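Local coordinates for protein propionate kinase (Francisella tularensis subsp. tularensis, PDB 3KHY) that probably transfers the gamma-phosphate of ATP to a short-chain carboxylate such as acetate, giving the acyl phosphate and ADP, with magnesium as cofactor, at residues T223-L228 with T232-I237; S264-I269 with E294-R299. All coordinates share one frame; numbering follows the deposited sequence.

Contact 1 (T223-L228 with T232-I237); sequences TPLDGL and TRSGCI
The predicted active-site loop between strand 214-218 and helix 241-249, in the ATPase fold that acetokinases share with actin, folds back on itself here and carries Arg233, predicted to stabilise the transition state. Arg233 reaches across to the backbone of Pro224: NH1 donates to Pro224 O at 2.9 Å with an N-H...O angle of 146°. The acceptor lies at the edge of the guanidinium, close to its plane, whereas the nitrogen stands well above the carbonyl plane. The bond therefore restrains the guanidinium from its edge. Alongside, Pro224 CB approaches the same NH1 to 3.4 Å. The aliphatic part of Arg233 crosses the side chain of Leu225, whose CD1 rests 3.9 Å from Arg233 CB; CG anti to the backbone N (chi1 173°) turns the Leu225 side chain so that CD1 lies against CB and CG of Arg233. Gly204, a predicted ATP-binding residue, also lies beside Arg233, consistent with a role at the phosphates.

Farther along, backbone meets backbone. Cys236 N donates to Gly227 O over 2.8 Å, nearly straight at 170°, and Gly235 CA sits among three carbonyl oxygens, those of Leu225, Gly227 and Leu228, in CA-H...O contacts. The backbone at Gly235 has a positive phi, which suits glycine. Asp238 of the second subunit packs on Asp226, placing this end at the dimer interface. There a water 2.7 Å from Asp226 OD1 accepts from Ile237 N at 3.1 Å and so links the segments.

Contact 2 (S264-I269 with E294-R299); sequences SGLLGI and EIFSHR
Leu266 and Phe296 meet through a methyl and a ring carbon: Leu266 CD2 lies 4.0 Å from Phe296 CD2, approaching the ring obliquely. The second point of contact is an aliphatic pair: the delta methyls Ile269 CD1 and Ile295 CD1 meet tip to tip, also at 4.0 Å. With chi1 near trans (177°), the Phe296 ring extends away from its own backbone N and out from helix 287-307 toward Leu266. Both isoleucines have extended CG1-CD1 arms, with chi2 of 164° in Ile269 and 173° in Ile295, and each arm carries its methyl into the gap between the helices, where the two meet.

The nearest alpha carbons, those of Leu266 and Phe296, are 7.8 Å apart, a separation bridged by side chains. One shell out, Ala292 packs against both Leu266 and Ile269, while Met275, a predicted ATP-binding residue, touches Leu266 and Phe296. Ile330 of helix 328-337 also lies against the phenylalanine, and Ala157 of the second subunit packs on Ile269.

With 154 Å² buried in total and all four touching residues buried, the contact between 264-269 and 294-299 is apolar; its chemistry implies dispersion and water exclusion, without the directional restraint of polar bonds.

Contact 1 closes before contact 2 opens along the chain, and their centres lie 10 Å apart on the same side of the chain's centre. Arg299, on helix 287-307, ties them together: its NH1 probably hydrogen-bonds to Ser234 O at 2.9 Å and is also hydrogen-bonded to Gly227 O, so it engages both arms of the loop that carries Arg233. A second tie runs through the backbone, where Ser264 N lies 2.9 Å from Thr232 O, a probable hydrogen bond. Both contacts also touch the second subunit. The two helices of contact 2 thus pack beside the loop bearing Arg233, and both contacts lie at the subunit interface.

Contact 1 (T223-L228 with T232-I237)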
ATOM      1  N   THR A 223       8.418  -0.838   9.376  1.00 19.61           N
ATOM      2  CA  THR A 223       8.728  -2.114  10.018  1.00 18.50           C
ATOM      3  C   THR A 223       8.379  -3.265   9.073  1.00 15.26           C
ATOM      4  O   THR A 223       7.840  -3.030   7.994  1.00 15.74           O
ATOM      5  CB  THR A 223       7.926  -2.300  11.317  1.00 21.02           C
ATOM      6  OG1 THR A 223       6.608  -2.759  10.998  1.00 19.34           O
ATOM      7  CG2 THR A 223       7.858  -0.999  12.121  1.00 15.85           C
ATOM      8  N   PRO A 224       8.665  -4.516   9.482  1.00 18.87           N
ATOM      9  CA  PRO A 224       8.317  -5.684   8.656  1.00 15.74           C
ATOM     10  C   PRO A 224       6.820  -6.067   8.639  1.00 16.19           C
ATOM     11  O   PRO A 224       6.487  -7.154   8.162  1.00 16.98           O
ATOM     12  CB  PRO A 224       9.144  -6.828   9.289  1.00 14.88           C
ATOM     13  CG  PRO A 224      10.234  -6.123  10.088  1.00 18.45           C
ATOM     14  CD  PRO A 224       9.560  -4.879  10.596  1.00 17.47           C
ATOM     15  N   LEU A 225       5.940  -5.204   9.138  1.00 17.21           N
ATOM     16  CA  LEU A 225       4.492  -5.455   9.063  1.00 15.46           C
ATOM     17  C   LEU A 225       3.881  -5.226   7.665  1.00 17.31           C
ATOM     18  O   LEU A 225       2.915  -5.890   7.289  1.00 18.66           O
ATOM     19  CB  LEU A 225       3.756  -4.570  10.068  1.00 16.07           C
ATOM     20  CG  LEU A 225       2.226  -4.583   9.994  1.00 19.13           C
ATOM     21  CD1 LEU A 225       1.679  -5.984  10.274  1.00 20.07           C
ATOM     22  CD2 LEU A 225       1.656  -3.579  10.973  1.00 19.51           C
ATOM     23  N   ASP A 226       4.434  -4.286   6.904  1.00 13.10           N
ATOM     24  CA  ASP A 226       3.772  -3.809   5.679  1.00 15.98           C
ATOM     25  C   ASP A 226       4.024  -4.680   4.445  1.00 11.92           C
ATOM     26  O   ASP A 226       4.994  -5.458   4.390  1.00 13.70           O
ATOM     27  CB  ASP A 226       4.232  -2.389   5.362  1.00 12.56           C
ATOM     28  CG  ASP A 226       3.202  -1.595   4.552  1.00 19.17           C
ATOM     29  OD1 ASP A 226       2.055  -2.077   4.355  1.00 15.88           O
ATOM     30  OD2 ASP A 226       3.546  -0.478   4.120  1.00 22.15           O
ATOM     31  N   GLY A 227       3.162  -4.520   3.444  1.00 16.03           N
ATOM     32  CA  GLY A 227       3.378  -5.123   2.141  1.00  9.99           C
ATOM     33  C   GLY A 227       2.584  -6.386   1.857  1.00 12.11           C
ATOM     34  O   GLY A 227       1.341  -6.375   1.846  1.00 12.73           O
ATOM     35  N   LEU A 228       3.310  -7.471   1.616  1.00 14.09           N
ATOM     36  CA  LEU A 228       2.718  -8.766   1.253  1.00 15.04           C
ATOM     37  C   LEU A 228       1.921  -9.407   2.388  1.00 18.97           C
ATOM     38  O   LEU A 228       2.173  -9.129   3.572  1.00 13.56           O
ATOM     39  CB  LEU A 228       3.824  -9.738   0.798  1.00 11.36           C
ATOM     40  CG  LEU A 228       4.604  -9.344  -0.457  1.00 16.55           C
ATOM     41  CD1 LEU A 228       5.613 -10.457  -0.861  1.00 15.22           C
ATOM     42  CD2 LEU A 228       3.640  -9.034  -1.614  1.00 11.70           C
ATOM     43  N   THR A 232       1.062 -14.402   9.850  1.00 22.17           N
ATOM     44  CA  THR A 232       0.179 -13.758  10.819  1.00 20.87           C
ATOM     45  C   THR A 232       0.099 -12.228  10.686  1.00 16.94           C
ATOM     46  O   THR A 232      -0.604 -11.583  11.468  1.00 18.13           O
ATOM     47  CB  THR A 232       0.576 -14.116  12.270  1.00 22.18           C
ATOM     48  OG1 THR A 232       1.794 -13.447  12.624  1.00 19.55           O
ATOM     49  CG2 THR A 232       0.761 -15.632  12.416  1.00 22.40           C
ATOM     50  N   ARG A 233       0.808 -11.660   9.706  1.00 16.94           N
ATOM     51  CA  ARG A 233       0.794 -10.211   9.466  1.00 18.75           C
ATOM     52  C   ARG A 233      -0.065  -9.825   8.263  1.00 16.67           C
ATOM     53  O   ARG A 233      -0.021 -10.480   7.224  1.00 13.71           O
ATOM     54  CB  ARG A 233       2.216  -9.684   9.244  1.00 20.22           C
ATOM     55  CG  ARG A 233       3.110  -9.758  10.471  1.00 22.09           C
ATOM     56  CD  ARG A 233       4.549  -9.486  10.111  1.00 26.27           C
ATOM     57  NE  ARG A 233       5.362 -10.694  10.214  1.00 29.02           N
ATOM     58  CZ  ARG A 233       6.646 -10.765   9.875  1.00 26.54           C
ATOM     59  NH1 ARG A 233       7.270  -9.697   9.404  1.00 16.89           N
ATOM     60  NH2 ARG A 233       7.303 -11.908  10.005  1.00 21.62           N
ATOM     61  N   SER A 234      -0.803  -8.726   8.404  1.00 13.30           N
ATOM     62  CA  SER A 234      -1.747  -8.263   7.394  1.00 17.46           C
ATOM     63  C   SER A 234      -1.111  -7.780   6.093  1.00 15.24           C
ATOM     64  O   SER A 234      -1.715  -7.887   5.022  1.00 14.63           O
ATOM     65  CB  SER A 234      -2.560  -7.104   7.971  1.00 19.16           C
ATOM     66  OG  SER A 234      -1.723  -5.976   8.207  1.00 17.99           O
ATOM     67  N   GLY A 235       0.097  -7.234   6.184  1.00 16.58           N
ATOM     68  CA  GLY A 235       0.663  -6.488   5.072  1.00 17.83           C
ATOM     69  C   GLY A 235      -0.176  -5.242   4.819  1.00 19.38           C
ATOM     70  O   GLY A 235      -0.817  -4.731   5.741  1.00 15.58           O
ATOM     71  N   CYS A 236      -0.169  -4.762   3.576  1.00 12.01           N
ATOM     72  CA  CYS A 236      -0.895  -3.552   3.178  1.00 13.51           C
ATOM     73  C   CYS A 236      -2.318  -3.484   3.704  1.00 18.05           C
ATOM     74  O   CYS A 236      -3.081  -4.439   3.564  1.00 17.37           O
ATOM     75  CB  CYS A 236      -0.970  -3.470   1.654  1.00 18.58           C
ATOM     76  SG  CYS A 236       0.608  -3.118   0.873  1.00 26.70           S
ATOM     77  N   ILE A 237      -2.681  -2.340   4.272  1.00 14.12           N
ATOM     78  CA  ILE A 237      -4.060  -2.110   4.699  1.00 14.20           C
ATOM     79  C   ILE A 237      -4.326  -0.602   4.829  1.00 12.11           C
ATOM     80  O   ILE A 237      -3.401   0.184   5.042  1.00 14.84           O
ATOM     81  CB  ILE A 237      -4.355  -2.852   6.021  1.00 15.71           C
ATOM     82  CG1 ILE A 237      -5.845  -2.824   6.362  1.00 14.20           C
ATOM     83  CG2 ILE A 237      -3.537  -2.262   7.179  1.00 15.14           C
ATOM     84  CD1 ILE A 237      -6.206  -3.875   7.410  1.00 19.78           C
TER
HETATM   85  O   HOH W   1      -0.152  -0.488   4.065  1.00 18.95           O

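Contact 2 (S264-I269 with E294-R299)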
ATOM      1  N   SER A 264      -3.461 -11.760  11.983  1.00 16.79           N
ATOM      2  CA  SER A 264      -3.894 -11.441  10.628  1.00 13.17           C
ATOM      3  C   SER A 264      -3.196 -12.344   9.608  1.00 15.58           C
ATOM      4  O   SER A 264      -2.861 -13.477   9.924  1.00 15.41           O
ATOM      5  CB  SER A 264      -3.648  -9.949  10.344  1.00 11.95           C
ATOM      6  OG  SER A 264      -4.411  -9.164  11.255  1.00 13.91           O
ATOM      7  N   GLY A 265      -2.985 -11.864   8.384  1.00 13.97           N
ATOM      8  CA  GLY A 265      -2.359 -12.713   7.369  1.00 16.03           C
ATOM      9  C   GLY A 265      -3.152 -13.999   7.138  1.00 19.47           C
ATOM     10  O   GLY A 265      -4.380 -14.007   7.292  1.00 16.38           O
ATOM     11  N   LEU A 266      -2.467 -15.081   6.766  1.00 15.52           N
ATOM     12  CA  LEU A 266      -3.130 -16.373   6.524  1.00 17.45           C
ATOM     13  C   LEU A 266      -3.943 -16.830   7.736  1.00 17.30           C
ATOM     14  O   LEU A 266      -5.059 -17.351   7.602  1.00 16.50           O
ATOM     15  CB  LEU A 266      -2.091 -17.451   6.166  1.00 18.72           C
ATOM     16  CG  LEU A 266      -1.177 -17.157   4.968  1.00 17.64           C
ATOM     17  CD1 LEU A 266      -0.102 -18.236   4.831  1.00 19.32           C
ATOM     18  CD2 LEU A 266      -2.001 -17.085   3.721  1.00 11.16           C
ATOM     19  N   LEU A 267      -3.381 -16.622   8.921  1.00 14.51           N
ATOM     20  CA  LEU A 267      -4.041 -17.010  10.161  1.00 19.39           C
ATOM     21  C   LEU A 267      -5.396 -16.315  10.278  1.00 17.15           C
ATOM     22  O   LEU A 267      -6.407 -16.954  10.570  1.00 18.32           O
ATOM     23  CB  LEU A 267      -3.170 -16.653  11.367  1.00 15.91           C
ATOM     24  CG  LEU A 267      -3.774 -16.995  12.733  1.00 24.37           C
ATOM     25  CD1 LEU A 267      -4.102 -18.506  12.874  1.00 22.24           C
ATOM     26  CD2 LEU A 267      -2.855 -16.522  13.867  1.00 26.81           C
ATOM     27  N   GLY A 268      -5.410 -15.006  10.050  1.00 18.10           N
ATOM     28  CA  GLY A 268      -6.644 -14.238  10.120  1.00 17.65           C
ATOM     29  C   GLY A 268      -7.668 -14.684   9.094  1.00 17.76           C
ATOM     30  O   GLY A 268      -8.848 -14.849   9.408  1.00 18.32           O
ATOM     31  N   ILE A 269      -7.221 -14.883   7.860  1.00 15.33           N
ATOM     32  CA  ILE A 269      -8.141 -15.274   6.787  1.00 17.01           C
ATOM     33  C   ILE A 269      -8.758 -16.656   6.990  1.00 21.42           C
ATOM     34  O   ILE A 269      -9.974 -16.821   6.868  1.00 22.70           O
ATOM     35  CB  ILE A 269      -7.458 -15.247   5.405  1.00 17.17           C
ATOM     36  CG1 ILE A 269      -6.891 -13.856   5.099  1.00 12.93           C
ATOM     37  CG2 ILE A 269      -8.433 -15.677   4.299  1.00 17.36           C
ATOM     38  CD1 ILE A 269      -5.869 -13.889   3.939  1.00 11.14           C
ATOM     39  N   GLU A 294      -5.576 -17.375  -2.653  1.00 12.23           N
ATOM     40  CA  GLU A 294      -5.883 -16.402  -3.701  1.00 16.26           C
ATOM     41  C   GLU A 294      -5.456 -15.002  -3.258  1.00 14.51           C
ATOM     42  O   GLU A 294      -4.789 -14.289  -4.000  1.00 11.56           O
ATOM     43  CB  GLU A 294      -7.375 -16.398  -4.060  1.00 11.21           C
ATOM     44  CG  GLU A 294      -7.866 -17.702  -4.702  1.00 19.05           C
ATOM     45  CD  GLU A 294      -7.072 -18.047  -5.947  1.00 18.26           C
ATOM     46  OE1 GLU A 294      -7.160 -17.283  -6.939  1.00 17.84           O
ATOM     47  OE2 GLU A 294      -6.347 -19.063  -5.924  1.00 19.87           O
ATOM     48  N   ILE A 295      -5.841 -14.600  -2.049  1.00 12.79           N
ATOM     49  CA  ILE A 295      -5.465 -13.258  -1.572  1.00 10.36           C
ATOM     50  C   ILE A 295      -3.936 -13.122  -1.524  1.00 10.93           C
ATOM     51  O   ILE A 295      -3.369 -12.152  -2.012  1.00 11.32           O
ATOM     52  CB  ILE A 295      -6.101 -12.954  -0.207  1.00 13.03           C
ATOM     53  CG1 ILE A 295      -7.627 -12.934  -0.340  1.00 12.05           C
ATOM     54  CG2 ILE A 295      -5.621 -11.609   0.326  1.00 14.37           C
ATOM     55  CD1 ILE A 295      -8.352 -12.810   0.994  1.00 15.19           C
ATOM     56  N   PHE A 296      -3.271 -14.105  -0.935  1.00 11.33           N
ATOM     57  CA  PHE A 296      -1.807 -14.106  -0.833  1.00  9.10           C
ATOM     58  C   PHE A 296      -1.159 -14.025  -2.217  1.00 12.47           C
ATOM     59  O   PHE A 296      -0.315 -13.163  -2.474  1.00 15.44           O
ATOM     60  CB  PHE A 296      -1.403 -15.385  -0.094  1.00 10.79           C
ATOM     61  CG  PHE A 296       0.083 -15.616   0.049  1.00 15.59           C
ATOM     62  CD1 PHE A 296       0.825 -16.148  -0.995  1.00 14.34           C
ATOM     63  CD2 PHE A 296       0.709 -15.420   1.278  1.00 14.05           C
ATOM     64  CE1 PHE A 296       2.174 -16.409  -0.854  1.00 13.37           C
ATOM     65  CE2 PHE A 296       2.064 -15.686   1.434  1.00 18.76           C
ATOM     66  CZ  PHE A 296       2.799 -16.185   0.367  1.00 15.59           C
ATOM     67  N   SER A 297      -1.559 -14.918  -3.117  1.00 10.22           N
ATOM     68  CA  SER A 297      -0.904 -15.005  -4.420  1.00 10.64           C
ATOM     69  C   SER A 297      -1.142 -13.764  -5.266  1.00 11.55           C
ATOM     70  O   SER A 297      -0.246 -13.303  -5.957  1.00 11.19           O
ATOM     71  CB  SER A 297      -1.381 -16.243  -5.187  1.00 10.94           C
ATOM     72  OG  SER A 297      -1.112 -17.435  -4.459  1.00 15.23           O
ATOM     73  N   HIS A 298      -2.368 -13.249  -5.232  1.00 15.14           N
ATOM     74  CA  HIS A 298      -2.706 -12.060  -6.021  1.00 14.57           C
ATOM     75  C   HIS A 298      -1.913 -10.846  -5.567  1.00 16.58           C
ATOM     76  O   HIS A 298      -1.468 -10.029  -6.380  1.00 12.42           O
ATOM     77  CB  HIS A 298      -4.190 -11.762  -5.918  1.00 10.98           C
ATOM     78  CG  HIS A 298      -4.618 -10.600  -6.752  1.00 18.52           C
ATOM     79  ND1 HIS A 298      -4.689 -10.662  -8.128  1.00 31.55           N
ATOM     80  CD2 HIS A 298      -4.985  -9.345  -6.410  1.00 15.45           C
ATOM     81  CE1 HIS A 298      -5.083  -9.492  -8.597  1.00 28.21           C
ATOM     82  NE2 HIS A 298      -5.275  -8.678  -7.575  1.00 23.93           N
ATOM     83  N   ARG A 299      -1.715 -10.715  -4.259  1.00 12.57           N
ATOM     84  CA  ARG A 299      -0.943  -9.577  -3.780  1.00 10.88           C
ATOM     85  C   ARG A 299       0.511  -9.663  -4.258  1.00 11.52           C
ATOM     86  O   ARG A 299       1.079  -8.658  -4.709  1.00 12.13           O
ATOM     87  CB  ARG A 299      -1.007  -9.417  -2.257  1.00  9.74           C
ATOM     88  CG  ARG A 299      -0.312  -8.116  -1.835  1.00 19.07           C
ATOM     89  CD  ARG A 299      -0.551  -7.721  -0.401  1.00 22.87           C
ATOM     90  NE  ARG A 299      -1.965  -7.695  -0.009  1.00 16.74           N
ATOM     91  CZ  ARG A 299      -2.341  -7.601   1.260  1.00 23.36           C
ATOM     92  NH1 ARG A 299      -1.402  -7.511   2.202  1.00 17.50           N
ATOM     93  NH2 ARG A 299      -3.629  -7.605   1.592  1.00 18.82           N
TER